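Long-range contacts in putative sulfurtransferase DsrE (Allochromatium vinosum, PDB 2HY5), which has no firmly established function but could take part in the oxidation of intracellular sulfur, probably as a sulfur-carrying transferase: residues I34-F39 and E72-V77; R63-A68 and N102-F107; G43-T48 and Q83-V88; Q6-P11 and L125-D130. All blocks are in the same frame, centred on the assembly; numbering follows the deposited sequence.

Contact 1 (I34-F39 and E72-V77); sequences IFRVFF and ELDMVV
R36 and D74 both turn CG anti to the backbone N (chi1 179° and -177°), which lays the two side chains alongside one another, pointing the same way, and a bend at chi3 of R36 then carries its guanidinium to the carboxylate. NE donates to D74 OD2 at 2.7 Å; the oxygen lies near the guanidinium plane, but NE comes to the anti side of OD2 tilted well out of the carboxylate plane. NH2 adds a weak bond to the same OD2 at 3.2 Å. The flat groups stand 85° apart, so this salt bridge is not the coplanar two-oxygen kind; D74 OD1 pairs instead with R108, and R36 NH1 with the carbonyl of Q114. On the same side of the sheet, V76 packs CG2 on R36 CD (3.6 Å) and CG1 on F38 CE2 (3.9 Å). V37, F39, M75 and V77 occupy the other side, where M75 SD approaches V37 CB at 4.1 Å. The backbones pair in parallel through V37 N to D74 O, V76 N to V37 O (2.8 Å) and F39 N to V76 O (2.8 Å). Before this pairing begins, a water links I34 O to D74 N. Parallel register between strands joined by helix 60-71 is the mark of a beta-alpha-beta crossover, and here it leads to C78, by similarity the persulfide cysteine, whose side chain lies about 4 Å from that of F38.

Contact 2 (R63-A68 and N102-F107); sequences RWAELA and NIHPKF
The backbones of A65 and K106 come nearest, CA to CA 6.0 Å, where a type I turn from H104 to F107, closed by F107 N to H104 O, meets helix 60-71. The imidazole of H104 reaches the helix at A65, whose CB lies 3.4 Å from CE1 and 3.6 Å from NE2 of that ring. No hydrogen bond joins the two segments, and they meet through carbon and ring atoms. With CG anti to the backbone N (chi1 -176°), the H104 ring also turns its ND1 edge back to its own turn: ND1 accepts from K106 N at 3.1 Å, and the donor sits nearly in the ring plane, 8° out of it. That bond restrains the rotation of the imidazole and suggests that a neutral ring would carry its proton on NE2. Topologically, the helix is the crossover between strands 33-39 and 75-78 of the parallel alpha/beta sheet, while the turn leads into strand 108-110, the next strand beyond 75-78. The contact therefore seats the entry to a sheet-edge strand of this chain against the helix. F107 brings CZ to W64 CB at 4.1 Å. Beyond its CB the indole leads away from the turn, and its NE1 is bonded to the hydroxyl of S17. K106 lies along the helix instead, its CB and CG near A65 CB and its CD 4.5 Å from A68 CB. Bends at chi2 and chi4 take the chain onward to NZ, which forms a salt bridge with E69.

Contact 3 (G43-T48 and Q83-V88); sequences GVNNST and QRRGIV
I87 crosses V44 and N45 obliquely, meeting the end of a 3-10 segment in the loop after strand 33-39 of the parallel alpha/beta sheet. It sits just beyond the C-terminal end of helix 79-85, the helix that follows C78, by similarity the persulfide carrier; the side chains of V44 and C78 are about 4 Å apart. G86 leaves the helix with positive phi, and I87 comes next. Its two branches divide the work. CG1 and CD1 run over V44 O and past N45 ND2, with CD1 3.8 Å from that nitrogen and 4.1 Å from T48 CB. CG2, anti to the backbone N, goes instead to S47 OG at 3.4 Å. R85 approaches V44 differently: its extended chain crosses the valine at about a right angle, CD resting 3.7 Å from CG2, while its CB lies near N45 ND2. The guanidinium works outside this pair of segments. NE forms a salt bridge with D42, and NH2 pairs with E24 of the DsrF chain and with Q13 of a second DsrE subunit, which places the contact beside the subunit interfaces. Under I87, V44 O is gripped twice, by S47 N at 3.2 Å and by S47 OG at 2.7 Å, the hydroxyl standing nearly along the C=O axis.

Contact 4 (Q6-P11 and L125-D130); sequences QINEGP and LVVFGD
Strand 124-128 is the outermost strand on its side of this chain's parallel sheet, and it docks on strand 2-7 with Q6 opposite V127 and I7 opposite F128. Q6 N donates to V126 O (3.0 Å), Q6 O accepts from F128 N (2.8 Å), and N8 N donates to F128 O (2.9 Å), the alternation expected of parallel pairing. Paired with V127, Q6 sends its side chain to the same face; with CG anti to the backbone N (chi1 -171°) and the chain extended, it runs alongside the valine, pointing the same way. Its NE2 donates at 2.8 Å to a lone pair of N8 OD1 in the carbonyl plane, though OD1 is tilted from the Q6 amide plane; the bond restrains how the two amides turn. Q6 OE1 is left near V127 CG2 (3.8 Å), buried and with no polar partner in the model. N8 ND2 rests 3.4 Å from V127 CG1. In this parallel alpha/beta sheet the edge strand also meets partner proteins: V127 packs on V133 of the DsrF chain and F128 on F33 of the DsrH chain. Beyond the paired residues, the E9 and D130 carboxylates are modelled implausibly close, so bonds to E9 OE2 are to be read with caution: as modelled, it accepts from a water (2.8 Å) that also accepts from D130 N (3.1 Å), and it is bonded to the hydroxyl of Y21 of the DsrF chain.

From the N terminus, segment 6-11 opens the widest loop, which contact 4 closes only when the chain reaches 125-130; the other three contacts nest inside it. Segments 34-39, 43-48 and 63-68 then follow in turn, and their partners 72-77, 83-88 and 102-107 return in the same order, so contacts 1, 3 and 2 cross one another pairwise. Contact 1 lies within the sheet, and its strand 33-39 neighbours strand 2-7 of contact 4 through the bond from I7 N to F38 O. Contact 2 ties helix 60-71 to the turn before strand 108-110, and contact 3 ties the loop after strand 33-39 to the end of helix 79-85; H104 N to S47 O joins these two.

Contact 1 (I34-F39 and E72-V77)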
loop_
_atom_site.group_PDB
_atom_site.type_symbol
_atom_site.label_atom_id
_atom_site.label_comp_id
_atom_site.label_asym_id
_atom_site.label_seq_id
_atom_site.Cartn_x
_atom_site.Cartn_y
_atom_site.Cartn_z
ATOM N N ILE A 34 13.551 16.908 -17.632
ATOM C CA ILE A 34 12.554 16.554 -16.635
ATOM C C ILE A 34 12.009 17.922 -16.248
ATOM O O ILE A 34 12.656 18.687 -15.532
ATOM C CB ILE A 34 13.175 15.841 -15.415
ATOM C CG1 ILE A 34 13.643 14.442 -15.831
ATOM C CG2 ILE A 34 12.147 15.737 -14.283
ATOM C CD1 ILE A 34 14.233 13.619 -14.707
ATOM N N PHE A 35 10.832 18.234 -16.773
ATOM C CA PHE A 35 10.184 19.515 -16.547
ATOM C C PHE A 35 9.843 19.755 -15.082
ATOM O O PHE A 35 9.918 20.886 -14.600
ATOM C CB PHE A 35 8.916 19.601 -17.396
ATOM C CG PHE A 35 8.215 20.922 -17.307
ATOM C CD1 PHE A 35 8.675 22.018 -18.029
ATOM C CD2 PHE A 35 7.098 21.073 -16.497
ATOM C CE1 PHE A 35 8.030 23.247 -17.947
ATOM C CE2 PHE A 35 6.445 22.297 -16.403
ATOM C CZ PHE A 35 6.910 23.387 -17.131
ATOM N N ARG A 36 9.468 18.692 -14.378
ATOM C CA ARG A 36 9.108 18.816 -12.972
ATOM C C ARG A 36 8.929 17.444 -12.334
ATOM O O ARG A 36 8.485 16.503 -12.988
ATOM C CB ARG A 36 7.807 19.620 -12.850
ATOM C CG ARG A 36 7.263 19.819 -11.428
ATOM C CD ARG A 36 6.157 20.879 -11.448
ATOM N NE ARG A 36 6.706 22.160 -11.882
ATOM C CZ ARG A 36 6.088 23.030 -12.675
ATOM N NH1 ARG A 36 4.873 22.783 -13.139
ATOM N NH2 ARG A 36 6.712 24.148 -13.025
ATOM N N VAL A 37 9.313 17.342 -11.067
ATOM C CA VAL A 37 9.153 16.122 -10.290
ATOM C C VAL A 37 8.124 16.548 -9.255
ATOM O O VAL A 37 8.386 17.431 -8.436
ATOM C CB VAL A 37 10.458 15.712 -9.576
ATOM C CG1 VAL A 37 10.244 14.407 -8.818
ATOM C CG2 VAL A 37 11.580 15.552 -10.585
ATOM N N PHE A 38 6.949 15.937 -9.308
ATOM C CA PHE A 38 5.875 16.303 -8.402
ATOM C C PHE A 38 5.559 15.210 -7.389
ATOM O O PHE A 38 5.305 14.066 -7.759
ATOM C CB PHE A 38 4.624 16.645 -9.216
ATOM C CG PHE A 38 3.554 17.326 -8.422
ATOM C CD1 PHE A 38 2.672 16.591 -7.638
ATOM C CD2 PHE A 38 3.449 18.713 -8.432
ATOM C CE1 PHE A 38 1.698 17.228 -6.873
ATOM C CE2 PHE A 38 2.480 19.363 -7.671
ATOM C CZ PHE A 38 1.603 18.621 -6.889
ATOM N N PHE A 39 5.594 15.571 -6.110
ATOM C CA PHE A 39 5.304 14.618 -5.046
ATOM C C PHE A 39 3.890 14.828 -4.529
ATOM O O PHE A 39 3.527 15.928 -4.106
ATOM C CB PHE A 39 6.322 14.761 -3.911
ATOM C CG PHE A 39 7.740 14.507 -4.338
ATOM C CD1 PHE A 39 8.519 15.533 -4.862
ATOM C CD2 PHE A 39 8.285 13.235 -4.251
ATOM C CE1 PHE A 39 9.828 15.292 -5.287
ATOM C CE2 PHE A 39 9.588 12.985 -4.672
ATOM C CZ PHE A 39 10.358 14.015 -5.194
ATOM N N GLU A 72 19.495 20.782 -11.947
ATOM C CA GLU A 72 18.602 21.920 -11.724
ATOM C C GLU A 72 17.134 21.534 -11.909
ATOM O O GLU A 72 16.407 22.147 -12.694
ATOM C CB GLU A 72 18.963 23.069 -12.674
ATOM C CG GLU A 72 20.385 23.592 -12.493
ATOM C CD GLU A 72 20.658 24.851 -13.298
ATOM O OE1 GLU A 72 19.941 25.854 -13.095
ATOM O OE2 GLU A 72 21.592 24.843 -14.129
ATOM N N LEU A 73 16.706 20.518 -11.170
ATOM C CA LEU A 73 15.336 20.030 -11.258
ATOM C C LEU A 73 14.360 20.808 -10.382
ATOM O O LEU A 73 14.711 21.269 -9.297
ATOM C CB LEU A 73 15.282 18.553 -10.863
ATOM C CG LEU A 73 16.172 17.574 -11.632
ATOM C CD1 LEU A 73 16.043 16.196 -11.001
ATOM C CD2 LEU A 73 15.776 17.536 -13.103
ATOM N N ASP A 74 13.133 20.949 -10.872
ATOM C CA ASP A 74 12.080 21.634 -10.136
ATOM C C ASP A 74 11.311 20.543 -9.387
ATOM O O ASP A 74 10.496 19.830 -9.968
ATOM C CB ASP A 74 11.161 22.385 -11.106
ATOM C CG ASP A 74 10.072 23.176 -10.396
ATOM O OD1 ASP A 74 10.324 23.670 -9.279
ATOM O OD2 ASP A 74 8.966 23.313 -10.964
ATOM N N MET A 75 11.607 20.409 -8.098
ATOM C CA MET A 75 10.972 19.405 -7.253
ATOM C C MET A 75 9.858 20.092 -6.486
ATOM O O MET A 75 10.111 20.980 -5.669
ATOM C CB MET A 75 12.005 18.838 -6.289
ATOM C CG MET A 75 13.307 18.506 -6.974
ATOM S SD MET A 75 13.584 16.745 -7.062
ATOM C CE MET A 75 14.431 16.552 -5.714
ATOM N N VAL A 76 8.627 19.670 -6.749
ATOM C CA VAL A 76 7.471 20.286 -6.122
ATOM C C VAL A 76 6.692 19.331 -5.231
ATOM O O VAL A 76 6.453 18.172 -5.587
ATOM C CB VAL A 76 6.528 20.860 -7.205
ATOM C CG1 VAL A 76 5.410 21.679 -6.565
ATOM C CG2 VAL A 76 7.334 21.710 -8.182
ATOM N N VAL A 77 6.307 19.838 -4.065
ATOM C CA VAL A 77 5.533 19.080 -3.084
ATOM C C VAL A 77 4.151 19.714 -2.946
ATOM O O VAL A 77 4.032 20.917 -2.696
ATOM C CB VAL A 77 6.243 19.092 -1.716
ATOM C CG1 VAL A 77 5.402 18.376 -0.675
ATOM C CG2 VAL A 77 7.616 18.442 -1.846
HETATM O O HOH W 1 13.177 20.545 -13.813
#

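Contact 2 (R63-A68 and N102-F107)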
loop_
_atom_site.group_PDB
_atom_site.type_symbol
_atom_site.label_atom_id
_atom_site.label_comp_id
_atom_site.label_asym_id
_atom_site.label_seq_id
_atom_site.Cartn_x
_atom_site.Cartn_y
_atom_site.Cartn_z
ATOM N N ARG A 63 19.742 12.092 -1.874
ATOM C CA ARG A 63 20.029 11.627 -3.223
ATOM C C ARG A 63 19.194 12.414 -4.236
ATOM O O ARG A 63 19.694 12.813 -5.287
ATOM C CB ARG A 63 19.732 10.136 -3.313
ATOM C CG ARG A 63 20.125 9.501 -4.623
ATOM C CD ARG A 63 19.600 8.078 -4.683
ATOM N NE ARG A 63 20.639 7.090 -4.424
ATOM C CZ ARG A 63 20.438 5.776 -4.478
ATOM N NH1 ARG A 63 19.232 5.306 -4.776
ATOM N NH2 ARG A 63 21.441 4.935 -4.250
ATOM N N TRP A 64 17.921 12.636 -3.919
ATOM C CA TRP A 64 17.046 13.418 -4.793
ATOM C C TRP A 64 17.592 14.845 -4.857
ATOM O O TRP A 64 17.634 15.464 -5.918
ATOM C CB TRP A 64 15.620 13.469 -4.237
ATOM C CG TRP A 64 14.686 12.419 -4.774
ATOM C CD1 TRP A 64 14.010 11.477 -4.051
ATOM C CD2 TRP A 64 14.291 12.231 -6.140
ATOM N NE1 TRP A 64 13.220 10.713 -4.877
ATOM C CE2 TRP A 64 13.374 11.154 -6.168
ATOM C CE3 TRP A 64 14.624 12.863 -7.347
ATOM C CZ2 TRP A 64 12.783 10.703 -7.354
ATOM C CZ3 TRP A 64 14.034 12.411 -8.525
ATOM C CH2 TRP A 64 13.126 11.341 -8.517
ATOM N N ALA A 65 18.005 15.367 -3.707
ATOM C CA ALA A 65 18.529 16.726 -3.638
ATOM C C ALA A 65 19.803 16.884 -4.464
ATOM O O ALA A 65 20.006 17.915 -5.114
ATOM C CB ALA A 65 18.794 17.111 -2.192
ATOM N N GLU A 66 20.658 15.865 -4.439
ATOM C CA GLU A 66 21.899 15.904 -5.202
ATOM C C GLU A 66 21.586 15.885 -6.695
ATOM O O GLU A 66 22.229 16.577 -7.486
ATOM C CB GLU A 66 22.787 14.713 -4.831
ATOM C CG GLU A 66 23.227 14.719 -3.374
ATOM C CD GLU A 66 23.986 13.468 -2.978
ATOM O OE1 GLU A 66 23.423 12.362 -3.113
ATOM O OE2 GLU A 66 25.145 13.591 -2.529
ATOM N N LEU A 67 20.588 15.098 -7.079
ATOM C CA LEU A 67 20.206 15.018 -8.481
ATOM C C LEU A 67 19.642 16.362 -8.927
ATOM O O LEU A 67 19.931 16.837 -10.026
ATOM C CB LEU A 67 19.152 13.933 -8.690
ATOM C CG LEU A 67 18.896 13.590 -10.158
ATOM C CD1 LEU A 67 20.114 12.882 -10.727
ATOM C CD2 LEU A 67 17.659 12.706 -10.275
ATOM N N ALA A 68 18.840 16.977 -8.064
ATOM C CA ALA A 68 18.235 18.267 -8.377
ATOM C C ALA A 68 19.307 19.346 -8.534
ATOM O O ALA A 68 19.194 20.225 -9.389
ATOM C CB ALA A 68 17.238 18.663 -7.279
ATOM N N ASN A 102 10.314 21.450 8.471
ATOM C CA ASN A 102 11.043 20.216 8.223
ATOM C C ASN A 102 11.351 19.975 6.752
ATOM O O ASN A 102 11.981 18.984 6.401
ATOM C CB ASN A 102 10.274 19.021 8.800
ATOM C CG ASN A 102 8.955 18.784 8.099
ATOM O OD1 ASN A 102 8.415 19.681 7.457
ATOM N ND2 ASN A 102 8.424 17.574 8.228
ATOM N N ILE A 103 10.940 20.889 5.886
ATOM C CA ILE A 103 11.209 20.684 4.468
ATOM C C ILE A 103 12.692 20.826 4.124
ATOM O O ILE A 103 13.426 21.594 4.752
ATOM C CB ILE A 103 10.401 21.661 3.589
ATOM C CG1 ILE A 103 10.357 21.128 2.155
ATOM C CG2 ILE A 103 11.032 23.053 3.617
ATOM C CD1 ILE A 103 9.720 22.074 1.175
ATOM N N HIS A 104 13.136 20.051 3.143
ATOM C CA HIS A 104 14.516 20.119 2.686
ATOM C C HIS A 104 14.540 21.335 1.751
ATOM O O HIS A 104 13.672 21.480 0.890
ATOM C CB HIS A 104 14.877 18.829 1.936
ATOM C CG HIS A 104 16.311 18.754 1.515
ATOM N ND1 HIS A 104 16.847 19.575 0.547
ATOM C CD2 HIS A 104 17.324 17.958 1.937
ATOM C CE1 HIS A 104 18.128 19.289 0.389
ATOM N NE2 HIS A 104 18.442 18.312 1.221
ATOM N N PRO A 105 15.538 22.224 1.908
ATOM C CA PRO A 105 15.675 23.437 1.095
ATOM C C PRO A 105 15.656 23.313 -0.427
ATOM O O PRO A 105 15.408 24.302 -1.116
ATOM C CB PRO A 105 16.969 24.059 1.624
ATOM C CG PRO A 105 17.759 22.874 2.068
ATOM C CD PRO A 105 16.714 22.052 2.780
ATOM N N LYS A 106 15.909 22.119 -0.951
ATOM C CA LYS A 106 15.900 21.921 -2.400
ATOM C C LYS A 106 14.494 21.706 -2.966
ATOM O O LYS A 106 14.281 21.794 -4.178
ATOM C CB LYS A 106 16.790 20.734 -2.782
ATOM C CG LYS A 106 18.197 21.128 -3.204
ATOM C CD LYS A 106 18.159 22.005 -4.453
ATOM C CE LYS A 106 19.554 22.399 -4.903
ATOM N NZ LYS A 106 20.289 23.107 -3.822
ATOM N N PHE A 107 13.538 21.420 -2.090
ATOM C CA PHE A 107 12.161 21.192 -2.515
ATOM C C PHE A 107 11.309 22.433 -2.269
ATOM O O PHE A 107 11.607 23.238 -1.388
ATOM C CB PHE A 107 11.535 20.031 -1.728
ATOM C CG PHE A 107 12.252 18.715 -1.877
ATOM C CD1 PHE A 107 13.503 18.513 -1.305
ATOM C CD2 PHE A 107 11.648 17.661 -2.557
ATOM C CE1 PHE A 107 14.135 17.277 -1.399
ATOM C CE2 PHE A 107 12.270 16.426 -2.655
ATOM C CZ PHE A 107 13.518 16.233 -2.078
#

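Contact 3 (G43-T48 and Q83-V88)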
loop_
_atom_site.group_PDB
_atom_site.type_symbol
_atom_site.label_atom_id
_atom_site.label_comp_id
_atom_site.label_asym_id
_atom_site.label_seq_id
_atom_site.Cartn_x
_atom_site.Cartn_y
_atom_site.Cartn_z
ATOM N N GLY A 43 3.796 10.774 -1.074
ATOM C CA GLY A 43 4.999 11.146 -1.793
ATOM C C GLY A 43 5.619 12.411 -1.231
ATOM O O GLY A 43 6.828 12.612 -1.335
ATOM N N VAL A 44 4.804 13.271 -0.630
ATOM C CA VAL A 44 5.332 14.511 -0.071
ATOM C C VAL A 44 6.386 14.257 1.009
ATOM O O VAL A 44 7.219 15.123 1.287
ATOM C CB VAL A 44 4.202 15.397 0.524
ATOM C CG1 VAL A 44 3.191 15.746 -0.565
ATOM C CG2 VAL A 44 3.523 14.673 1.679
ATOM N N ASN A 45 6.368 13.065 1.600
ATOM C CA ASN A 45 7.318 12.734 2.655
ATOM C C ASN A 45 8.757 12.544 2.161
ATOM O O ASN A 45 9.672 12.319 2.957
ATOM C CB ASN A 45 6.830 11.492 3.417
ATOM C CG ASN A 45 5.572 11.771 4.244
ATOM O OD1 ASN A 45 4.809 10.857 4.567
ATOM N ND2 ASN A 45 5.362 13.035 4.598
ATOM N N ASN A 46 8.956 12.644 0.847
ATOM C CA ASN A 46 10.292 12.521 0.267
ATOM C C ASN A 46 11.016 13.856 0.366
ATOM O O ASN A 46 12.166 13.972 -0.057
ATOM C CB ASN A 46 10.209 12.157 -1.214
ATOM C CG ASN A 46 9.905 10.703 -1.438
ATOM O OD1 ASN A 46 10.765 9.846 -1.251
ATOM N ND2 ASN A 46 8.674 10.411 -1.838
ATOM N N SER A 47 10.347 14.854 0.931
ATOM C CA SER A 47 10.933 16.187 1.011
ATOM C C SER A 47 11.377 16.661 2.389
ATOM O O SER A 47 11.783 17.813 2.538
ATOM C CB SER A 47 9.956 17.210 0.436
ATOM O OG SER A 47 8.811 17.343 1.256
ATOM N N THR A 48 11.302 15.797 3.394
ATOM C CA THR A 48 11.715 16.197 4.735
ATOM C C THR A 48 13.226 16.095 4.909
ATOM O O THR A 48 13.852 15.163 4.412
ATOM C CB THR A 48 11.030 15.339 5.823
ATOM O OG1 THR A 48 11.609 15.641 7.098
ATOM C CG2 THR A 48 11.196 13.860 5.532
ATOM N N GLN A 83 0.107 19.535 4.055
ATOM C CA GLN A 83 -0.564 20.006 5.262
ATOM C C GLN A 83 -1.187 18.850 6.026
ATOM O O GLN A 83 -1.199 18.830 7.251
ATOM C CB GLN A 83 -1.643 21.028 4.904
ATOM C CG GLN A 83 -1.084 22.350 4.420
ATOM C CD GLN A 83 -2.162 23.305 3.956
ATOM O OE1 GLN A 83 -1.898 24.481 3.703
ATOM N NE2 GLN A 83 -3.384 22.802 3.833
ATOM N N ARG A 84 -1.702 17.881 5.287
ATOM C CA ARG A 84 -2.335 16.726 5.893
ATOM C C ARG A 84 -1.303 15.833 6.578
ATOM O O ARG A 84 -1.575 15.240 7.623
ATOM C CB ARG A 84 -3.062 15.928 4.811
ATOM C CG ARG A 84 -4.281 15.157 5.272
ATOM C CD ARG A 84 -4.947 14.514 4.067
ATOM N NE ARG A 84 -5.013 15.448 2.945
ATOM C CZ ARG A 84 -6.110 16.091 2.554
ATOM N NH1 ARG A 84 -7.257 15.905 3.192
ATOM N NH2 ARG A 84 -6.054 16.930 1.529
ATOM N N ARG A 85 -0.106 15.770 6.008
ATOM C CA ARG A 85 0.935 14.894 6.523
ATOM C C ARG A 85 2.055 15.481 7.375
ATOM O O ARG A 85 2.823 14.735 7.986
ATOM C CB ARG A 85 1.513 14.111 5.349
ATOM C CG ARG A 85 0.440 13.301 4.622
ATOM C CD ARG A 85 0.978 12.649 3.370
ATOM N NE ARG A 85 0.017 11.737 2.750
ATOM C CZ ARG A 85 -1.078 12.110 2.094
ATOM N NH1 ARG A 85 -1.380 13.392 1.960
ATOM N NH2 ARG A 85 -1.860 11.188 1.538
ATOM N N GLY A 86 2.164 16.802 7.416
ATOM C CA GLY A 86 3.196 17.399 8.240
ATOM C C GLY A 86 4.473 17.858 7.564
ATOM O O GLY A 86 5.530 17.822 8.187
ATOM N N ILE A 87 4.400 18.263 6.301
ATOM C CA ILE A 87 5.584 18.775 5.612
ATOM C C ILE A 87 5.378 20.282 5.667
ATOM O O ILE A 87 4.382 20.802 5.156
ATOM C CB ILE A 87 5.666 18.294 4.146
ATOM C CG1 ILE A 87 5.920 16.783 4.110
ATOM C CG2 ILE A 87 6.796 19.024 3.420
ATOM C CD1 ILE A 87 7.251 16.349 4.721
ATOM N N VAL A 88 6.320 20.977 6.295
ATOM C CA VAL A 88 6.200 22.414 6.499
ATOM C C VAL A 88 7.429 23.243 6.144
ATOM O O VAL A 88 8.547 22.897 6.520
ATOM C CB VAL A 88 5.866 22.692 7.992
ATOM C CG1 VAL A 88 5.685 24.178 8.227
ATOM C CG2 VAL A 88 4.625 21.911 8.407
#

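Contact 4 (Q6-P11 and L125-D130)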
loop_
_atom_site.group_PDB
_atom_site.type_symbol
_atom_site.label_atom_id
_atom_site.label_comp_id
_atom_site.label_asym_id
_atom_site.label_seq_id
_atom_site.Cartn_x
_atom_site.Cartn_y
_atom_site.Cartn_z
ATOM N N GLN A 6 5.616 11.945 -11.458
ATOM C CA GLN A 6 4.747 12.026 -10.294
ATOM C C GLN A 6 5.101 10.866 -9.368
ATOM O O GLN A 6 5.193 9.724 -9.817
ATOM C CB GLN A 6 3.282 11.920 -10.734
ATOM C CG GLN A 6 2.265 12.207 -9.631
ATOM C CD GLN A 6 0.840 11.918 -10.078
ATOM O OE1 GLN A 6 0.455 12.224 -11.209
ATOM N NE2 GLN A 6 0.036 11.362 -9.174
ATOM N N ILE A 7 5.319 11.168 -8.089
ATOM C CA ILE A 7 5.660 10.149 -7.098
ATOM C C ILE A 7 4.588 10.202 -6.011
ATOM O O ILE A 7 4.395 11.238 -5.377
ATOM C CB ILE A 7 7.063 10.415 -6.510
ATOM C CG1 ILE A 7 8.098 10.352 -7.643
ATOM C CG2 ILE A 7 7.398 9.383 -5.436
ATOM C CD1 ILE A 7 9.480 10.782 -7.249
ATOM N N ASN A 8 3.899 9.079 -5.804
ATOM C CA ASN A 8 2.791 9.008 -4.850
ATOM C C ASN A 8 3.031 8.344 -3.506
ATOM O O ASN A 8 2.121 8.306 -2.674
ATOM C CB ASN A 8 1.597 8.289 -5.482
ATOM C CG ASN A 8 1.171 8.895 -6.802
ATOM O OD1 ASN A 8 1.321 10.093 -7.029
ATOM N ND2 ASN A 8 0.605 8.068 -7.668
ATOM N N GLU A 9 4.225 7.816 -3.282
ATOM C CA GLU A 9 4.487 7.132 -2.026
ATOM C C GLU A 9 5.668 7.680 -1.260
ATOM O O GLU A 9 6.582 8.268 -1.836
ATOM C CB GLU A 9 4.712 5.646 -2.291
ATOM C CG GLU A 9 3.615 4.998 -3.105
ATOM C CD GLU A 9 2.240 5.171 -2.487
ATOM O OE1 GLU A 9 2.145 5.189 -1.241
ATOM O OE2 GLU A 9 1.253 5.269 -3.249
ATOM N N GLY A 10 5.642 7.456 0.050
ATOM C CA GLY A 10 6.714 7.918 0.906
ATOM C C GLY A 10 7.999 7.138 0.705
ATOM O O GLY A 10 7.988 6.031 0.157
ATOM N N PRO A 11 9.133 7.698 1.147
ATOM C CA PRO A 11 10.439 7.050 1.016
ATOM C C PRO A 11 10.545 5.775 1.853
ATOM O O PRO A 11 9.980 5.686 2.944
ATOM C CB PRO A 11 11.405 8.137 1.479
ATOM C CG PRO A 11 10.602 8.859 2.527
ATOM C CD PRO A 11 9.243 8.970 1.885
ATOM N N LEU A 125 4.019 11.772 -19.104
ATOM C CA LEU A 125 3.745 11.838 -17.672
ATOM C C LEU A 125 3.963 10.426 -17.150
ATOM O O LEU A 125 3.222 9.504 -17.503
ATOM C CB LEU A 125 2.300 12.261 -17.401
ATOM C CG LEU A 125 1.821 12.097 -15.952
ATOM C CD1 LEU A 125 2.592 13.029 -15.016
ATOM C CD2 LEU A 125 0.335 12.382 -15.897
ATOM N N VAL A 126 4.981 10.259 -16.316
ATOM C CA VAL A 126 5.306 8.952 -15.766
ATOM C C VAL A 126 5.021 8.968 -14.273
ATOM O O VAL A 126 5.644 9.718 -13.520
ATOM C CB VAL A 126 6.784 8.603 -16.027
ATOM C CG1 VAL A 126 7.052 7.153 -15.660
ATOM C CG2 VAL A 126 7.113 8.842 -17.491
ATOM N N VAL A 127 4.068 8.134 -13.865
ATOM C CA VAL A 127 3.635 8.054 -12.475
ATOM C C VAL A 127 4.200 6.840 -11.751
ATOM O O VAL A 127 4.175 5.722 -12.265
ATOM C CB VAL A 127 2.093 8.003 -12.389
ATOM C CG1 VAL A 127 1.648 8.055 -10.924
ATOM C CG2 VAL A 127 1.489 9.157 -13.171
ATOM N N PHE A 128 4.710 7.073 -10.549
ATOM C CA PHE A 128 5.281 6.010 -9.738
ATOM C C PHE A 128 4.501 5.934 -8.442
ATOM O O PHE A 128 4.433 6.904 -7.692
ATOM C CB PHE A 128 6.757 6.296 -9.444
ATOM C CG PHE A 128 7.635 6.263 -10.665
ATOM C CD1 PHE A 128 7.736 7.375 -11.499
ATOM C CD2 PHE A 128 8.329 5.105 -11.003
ATOM C CE1 PHE A 128 8.518 7.335 -12.657
ATOM C CE2 PHE A 128 9.117 5.052 -12.164
ATOM C CZ PHE A 128 9.208 6.169 -12.990
ATOM N N GLY A 129 3.902 4.780 -8.180
ATOM C CA GLY A 129 3.127 4.638 -6.965
ATOM C C GLY A 129 3.031 3.202 -6.508
ATOM O O GLY A 129 3.935 2.404 -6.748
ATOM N N ASP A 130 1.916 2.884 -5.855
ATOM C CA ASP A 130 1.652 1.543 -5.336
ATOM C C ASP A 130 0.578 0.844 -6.148
ATOM O O ASP A 130 -0.619 1.118 -5.903
ATOM C CB ASP A 130 1.204 1.621 -3.881
ATOM C CG ASP A 130 2.275 2.170 -2.985
ATOM O OD1 ASP A 130 1.966 2.496 -1.819
ATOM O OD2 ASP A 130 3.433 2.265 -3.448
ATOM O OXT ASP A 130 0.941 0.032 -7.020
HETATM O O HOH W 2 -0.059 5.304 -5.666
#